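Local coordinates for nucleocapsid (Crimean-congo hemorrhagic fever virus, PDB 4AKL), which probably binds single- and double-stranded RNA to package the segmented viral genome, and probably also cuts double-stranded DNA without sequence specificity, at residues His453-His456 and Gln457-Gly461; Gln467-Tyr470 and Asn471-Gly474. All blocks are in the same frame, centred on the assembly; numbering follows the deposited sequence. Where two conformers were deposited one is given.

Contact 1 (His453-His456 and Gln457-Gly461); sequences HLLH and QSLVG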
loop_
_atom_site.group_PDB
_atom_site.type_symbol
_atom_site.label_atom_id
_atom_site.label_comp_id
_atom_site.label_asym_id
_atom_site.label_seq_id
_atom_site.Cartn_x
_atom_site.Cartn_y
_atom_site.Cartn_z
ATOM N N HIS A 453 -7.431 1.317 -8.980
ATOM C CA HIS A 453 -6.563 0.892 -7.862
ATOM C C HIS A 453 -6.664 -0.647 -7.778
ATOM O O HIS A 453 -5.665 -1.340 -7.651
ATOM C CB HIS A 453 -7.077 1.639 -6.599
ATOM C CG HIS A 453 -6.328 1.404 -5.325
ATOM N ND1 HIS A 453 -4.979 1.684 -5.165
ATOM C CD2 HIS A 453 -6.765 0.965 -4.120
ATOM C CE1 HIS A 453 -4.622 1.401 -3.918
ATOM N NE2 HIS A 453 -5.688 0.965 -3.264
ATOM N N LEU A 454 -7.902 -1.165 -7.860
ATOM C CA LEU A 454 -8.101 -2.610 -7.817
ATOM C C LEU A 454 -7.407 -3.339 -8.993
ATOM O O LEU A 454 -6.764 -4.325 -8.775
ATOM C CB LEU A 454 -9.570 -2.984 -7.778
ATOM C CG LEU A 454 -10.349 -2.724 -6.482
ATOM C CD1 LEU A 454 -11.864 -2.959 -6.794
ATOM C CD2 LEU A 454 -9.879 -3.558 -5.229
ATOM N N LEU A 455 -7.547 -2.844 -10.212
ATOM C CA LEU A 455 -6.860 -3.440 -11.373
ATOM C C LEU A 455 -5.342 -3.445 -11.227
ATOM O O LEU A 455 -4.672 -4.431 -11.534
ATOM C CB LEU A 455 -7.242 -2.718 -12.673
ATOM C CG LEU A 455 -6.667 -3.288 -13.996
ATOM C CD1 LEU A 455 -7.050 -4.730 -14.191
ATOM C CD2 LEU A 455 -7.095 -2.448 -15.213
ATOM N N HIS A 456 -4.823 -2.327 -10.767
ATOM C CA HIS A 456 -3.393 -2.139 -10.560
ATOM C C HIS A 456 -2.875 -3.236 -9.650
ATOM O O HIS A 456 -1.951 -3.937 -9.983
ATOM C CB HIS A 456 -3.141 -0.759 -9.967
ATOM C CG HIS A 456 -1.708 -0.431 -9.819
ATOM N ND1 HIS A 456 -0.924 -0.015 -10.877
ATOM C CD2 HIS A 456 -0.903 -0.465 -8.739
ATOM C CE1 HIS A 456 0.308 0.189 -10.445
ATOM N NE2 HIS A 456 0.343 -0.069 -9.149
ATOM N N GLN A 457 -3.538 -3.385 -8.521
ATOM C CA GLN A 457 -3.223 -4.400 -7.544
ATOM C C GLN A 457 -3.331 -5.808 -8.061
ATOM O O GLN A 457 -2.539 -6.615 -7.679
ATOM C CB GLN A 457 -4.101 -4.223 -6.320
ATOM C CG GLN A 457 -3.592 -3.002 -5.555
ATOM C CD GLN A 457 -4.466 -2.618 -4.491
ATOM O OE1 GLN A 457 -4.974 -3.455 -3.737
ATOM N NE2 GLN A 457 -4.680 -1.337 -4.381
ATOM N N SER A 458 -4.331 -6.095 -8.898
ATOM C CA SER A 458 -4.410 -7.390 -9.534
ATOM C C SER A 458 -3.247 -7.557 -10.482
ATOM O O SER A 458 -2.711 -8.634 -10.582
ATOM C CB SER A 458 -5.715 -7.557 -10.319
ATOM O OG SER A 458 -5.872 -8.886 -10.718
ATOM N N LEU A 459 -2.855 -6.497 -11.170
ATOM C CA LEU A 459 -1.736 -6.550 -12.137
ATOM C C LEU A 459 -0.338 -6.711 -11.477
ATOM O O LEU A 459 0.581 -7.268 -12.113
ATOM C CB LEU A 459 -1.736 -5.330 -13.074
ATOM C CG LEU A 459 -2.865 -5.175 -14.110
ATOM C CD1 LEU A 459 -2.632 -3.898 -14.849
ATOM C CD2 LEU A 459 -2.967 -6.374 -15.109
ATOM N N VAL A 460 -0.175 -6.230 -10.234
ATOM C CA VAL A 460 1.071 -6.433 -9.532
ATOM C C VAL A 460 1.162 -7.899 -9.038
ATOM O O VAL A 460 2.248 -8.369 -8.760
ATOM C CB VAL A 460 1.314 -5.442 -8.378
ATOM C CG1 VAL A 460 1.157 -3.948 -8.872
ATOM C CG2 VAL A 460 0.414 -5.735 -7.249
ATOM N N GLY A 461 0.025 -8.592 -8.964
ATOM C CA GLY A 461 -0.043 -9.993 -8.621
ATOM C C GLY A 461 -0.709 -10.296 -7.303
ATOM O O GLY A 461 -0.635 -11.447 -6.847
#
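His-456 turns its CG anti to the backbone N (chi1 -175°), which swings the imidazole outward from the helix, with one face offered to Val-460. Gln-457 instead has CG beside its own backbone N (chi1 -74°) and is extended from there, so its amide reaches back toward His-453, one turn earlier. Both pairings are i to i+4 contacts in the last turns of helix 450-460, which closes in a Schellman motif at Gly-461. CG1 of Val-460 sits over one face of the His-456 ring, 4.3 Å from its centroid, a CH-pi contact. NE2 of Gln-457 lies over one face of the His-453 ring, with amide and ring nearly perpendicular, 86° apart; how closely they approach is doubtful, because His-453 was deposited in two conformers. NE2 of His-453 is hydrogen-bonded to Lys-411, while OE1 of Gln-457 has a weak bond to Lys-462. On another side of the helix Leu-455 CG meets Leu-459 CD1 at 4.2 Å, and these two leucines pack against helix 163-181 and Tyr-156, whose OH is hydrogen-bonded to Ser-458 OG. Leu-454 and Leu-455 also touch Ile-430 of helix 425-440. Four main-chain bonds run through the turn, from Gln-457 N to His-453 O (3.1 Å) through Val-460 N to His-456 O (2.9 Å), and the N-H...O bonds become steadily less straight toward the end of the helix. The positive phi of Gly-461 takes the chain out of the helix, while its N still reaches back into the final turn, with weak bonds to Gln-457 O at 3.5 Å and to Ser-458 O at 3.2 Å.

Contact 2 (Gln467-Tyr470 and Asn471-Gly474); sequences QNAY and NVKG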
loop_
_atom_site.group_PDB
_atom_site.type_symbol
_atom_site.label_atom_id
_atom_site.label_comp_id
_atom_site.label_asym_id
_atom_site.label_seq_id
_atom_site.Cartn_x
_atom_site.Cartn_y
_atom_site.Cartn_z
ATOM N N GLN A 467 -2.013 -9.242 1.461
ATOM C CA GLN A 467 -0.667 -9.185 0.928
ATOM C C GLN A 467 -0.146 -7.778 0.886
ATOM O O GLN A 467 -0.882 -6.871 0.621
ATOM C CB GLN A 467 -0.614 -9.788 -0.491
ATOM C CG GLN A 467 -0.575 -11.271 -0.475
ATOM C CD GLN A 467 -1.024 -11.922 -1.764
ATOM O OE1 GLN A 467 -1.694 -11.300 -2.625
ATOM N NE2 GLN A 467 -0.681 -13.198 -1.905
ATOM N N ASN A 468 1.129 -7.606 1.171
ATOM C CA ASN A 468 1.834 -6.325 1.033
ATOM C C ASN A 468 2.609 -6.463 -0.236
ATOM O O ASN A 468 3.312 -7.492 -0.441
ATOM C CB ASN A 468 2.714 -6.067 2.258
ATOM C CG ASN A 468 3.761 -4.927 2.057
ATOM O OD1 ASN A 468 4.569 -4.930 1.103
ATOM N ND2 ASN A 468 3.762 -3.985 2.982
ATOM N N ALA A 469 2.520 -5.461 -1.110
ATOM C CA ALA A 469 3.182 -5.560 -2.429
ATOM C C ALA A 469 4.250 -4.489 -2.636
ATOM O O ALA A 469 4.648 -4.225 -3.795
ATOM C CB ALA A 469 2.129 -5.523 -3.570
ATOM N N TYR A 470 4.733 -3.898 -1.538
ATOM C CA TYR A 470 5.738 -2.853 -1.625
ATOM C C TYR A 470 6.991 -3.298 -2.396
ATOM O O TYR A 470 7.436 -2.530 -3.222
ATOM C CB TYR A 470 6.155 -2.295 -0.241
ATOM C CG TYR A 470 7.239 -1.208 -0.355
ATOM C CD1 TYR A 470 6.999 -0.068 -1.097
ATOM C CD2 TYR A 470 8.485 -1.320 0.274
ATOM C CE1 TYR A 470 7.933 0.918 -1.229
ATOM C CE2 TYR A 470 9.442 -0.300 0.149
ATOM C CZ TYR A 470 9.142 0.812 -0.613
ATOM O OH TYR A 470 10.011 1.852 -0.797
ATOM N N ASN A 471 7.522 -4.512 -2.143
ATOM C CA ASN A 471 8.763 -5.033 -2.833
ATOM C C ASN A 471 8.565 -5.767 -4.159
ATOM O O ASN A 471 9.429 -6.481 -4.588
ATOM C CB ASN A 471 9.575 -5.958 -1.885
ATOM C CG ASN A 471 10.126 -5.228 -0.729
ATOM O OD1 ASN A 471 10.751 -4.177 -0.900
ATOM N ND2 ASN A 471 9.915 -5.754 0.471
ATOM N N VAL A 472 7.405 -5.605 -4.776
ATOM C CA VAL A 472 7.134 -6.107 -6.121
ATOM C C VAL A 472 7.787 -5.081 -7.075
ATOM O O VAL A 472 7.628 -3.860 -6.896
ATOM C CB VAL A 472 5.593 -6.324 -6.373
ATOM C CG1 VAL A 472 5.299 -6.466 -7.797
ATOM C CG2 VAL A 472 5.119 -7.547 -5.646
ATOM N N LYS A 473 8.519 -5.597 -8.069
ATOM C CA LYS A 473 9.316 -4.794 -8.983
ATOM C C LYS A 473 8.701 -4.783 -10.377
ATOM O O LYS A 473 8.180 -5.812 -10.862
ATOM C CB LYS A 473 10.817 -5.269 -9.027
ATOM C CG LYS A 473 11.100 -6.537 -8.177
ATOM C CD LYS A 473 12.537 -7.035 -8.102
ATOM C CE LYS A 473 12.640 -8.239 -7.083
ATOM N NZ LYS A 473 11.980 -7.907 -5.726
ATOM N N GLY A 474 8.766 -3.606 -11.009
ATOM C CA GLY A 474 8.286 -3.400 -12.369
ATOM C C GLY A 474 7.164 -2.379 -12.426
ATOM O O GLY A 474 6.885 -1.701 -11.465
HETATM O O HOH W 1 6.413 -6.415 -0.253
#
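Asn-468 and Asn-471 are joined through a water that bridges Asn-468 OD1 to Asn-471 N within a type I beta turn from Ala-469 to Val-472, in the loop between helix 450-460 and strand 480-481. OD1 of Asn-468 accepts from Tyr-470 N at 2.8 Å, an Asx turn that overlaps the beta turn; the donor lies above the plane of the side-chain carbonyl. The water, 2.7 Å from Asn-468 OD1, can donate to it, though other acceptors compete for its protons, and it accepts from Asn-471 N at 2.9 Å, while ND2 of Asn-468 is held by Asp-305. Ala-469 supplies the carbonyl that closes the turn, its O receiving Val-472 N at 3.2 Å, and its CB rests against CG2 of Val-472. With CG anti to its backbone N (chi1 179°), Tyr-470 sends its ring out from the turn to pack on Phe-124, Gln-127 and Gln-128 of helix 120-136; its backbone O is hydrogen-bonded to Gln-300. Beside that ring the Asn-471 amide is inclined by 52°, and its OD1 lies 3.8 Å from Tyr-470 CD2.

Both contacts are local and lie in series: contact 1 ends at Gly-461 before contact 2 opens at Gln-467, so they neither nest nor cross. The first closes the end of helix 450-460; the second folds the following loop through a turn on its way to strand 480-481. Their centres are about 11 Å apart, and they touch where Val-460 CG2 meets Ala-469 CB at 4.1 Å and Val-460 O packs on Val-472 CG1. Main-chain bonds link each to the segment leading into strand 155-156: Leu-459 pairs with Leu-153, and Lys-473 with Asn-150 and Val-152. Contact 1 packs on helices 163-181 and 425-440, contact 2 on helix 120-136, and the Val-460 contacts connect the two.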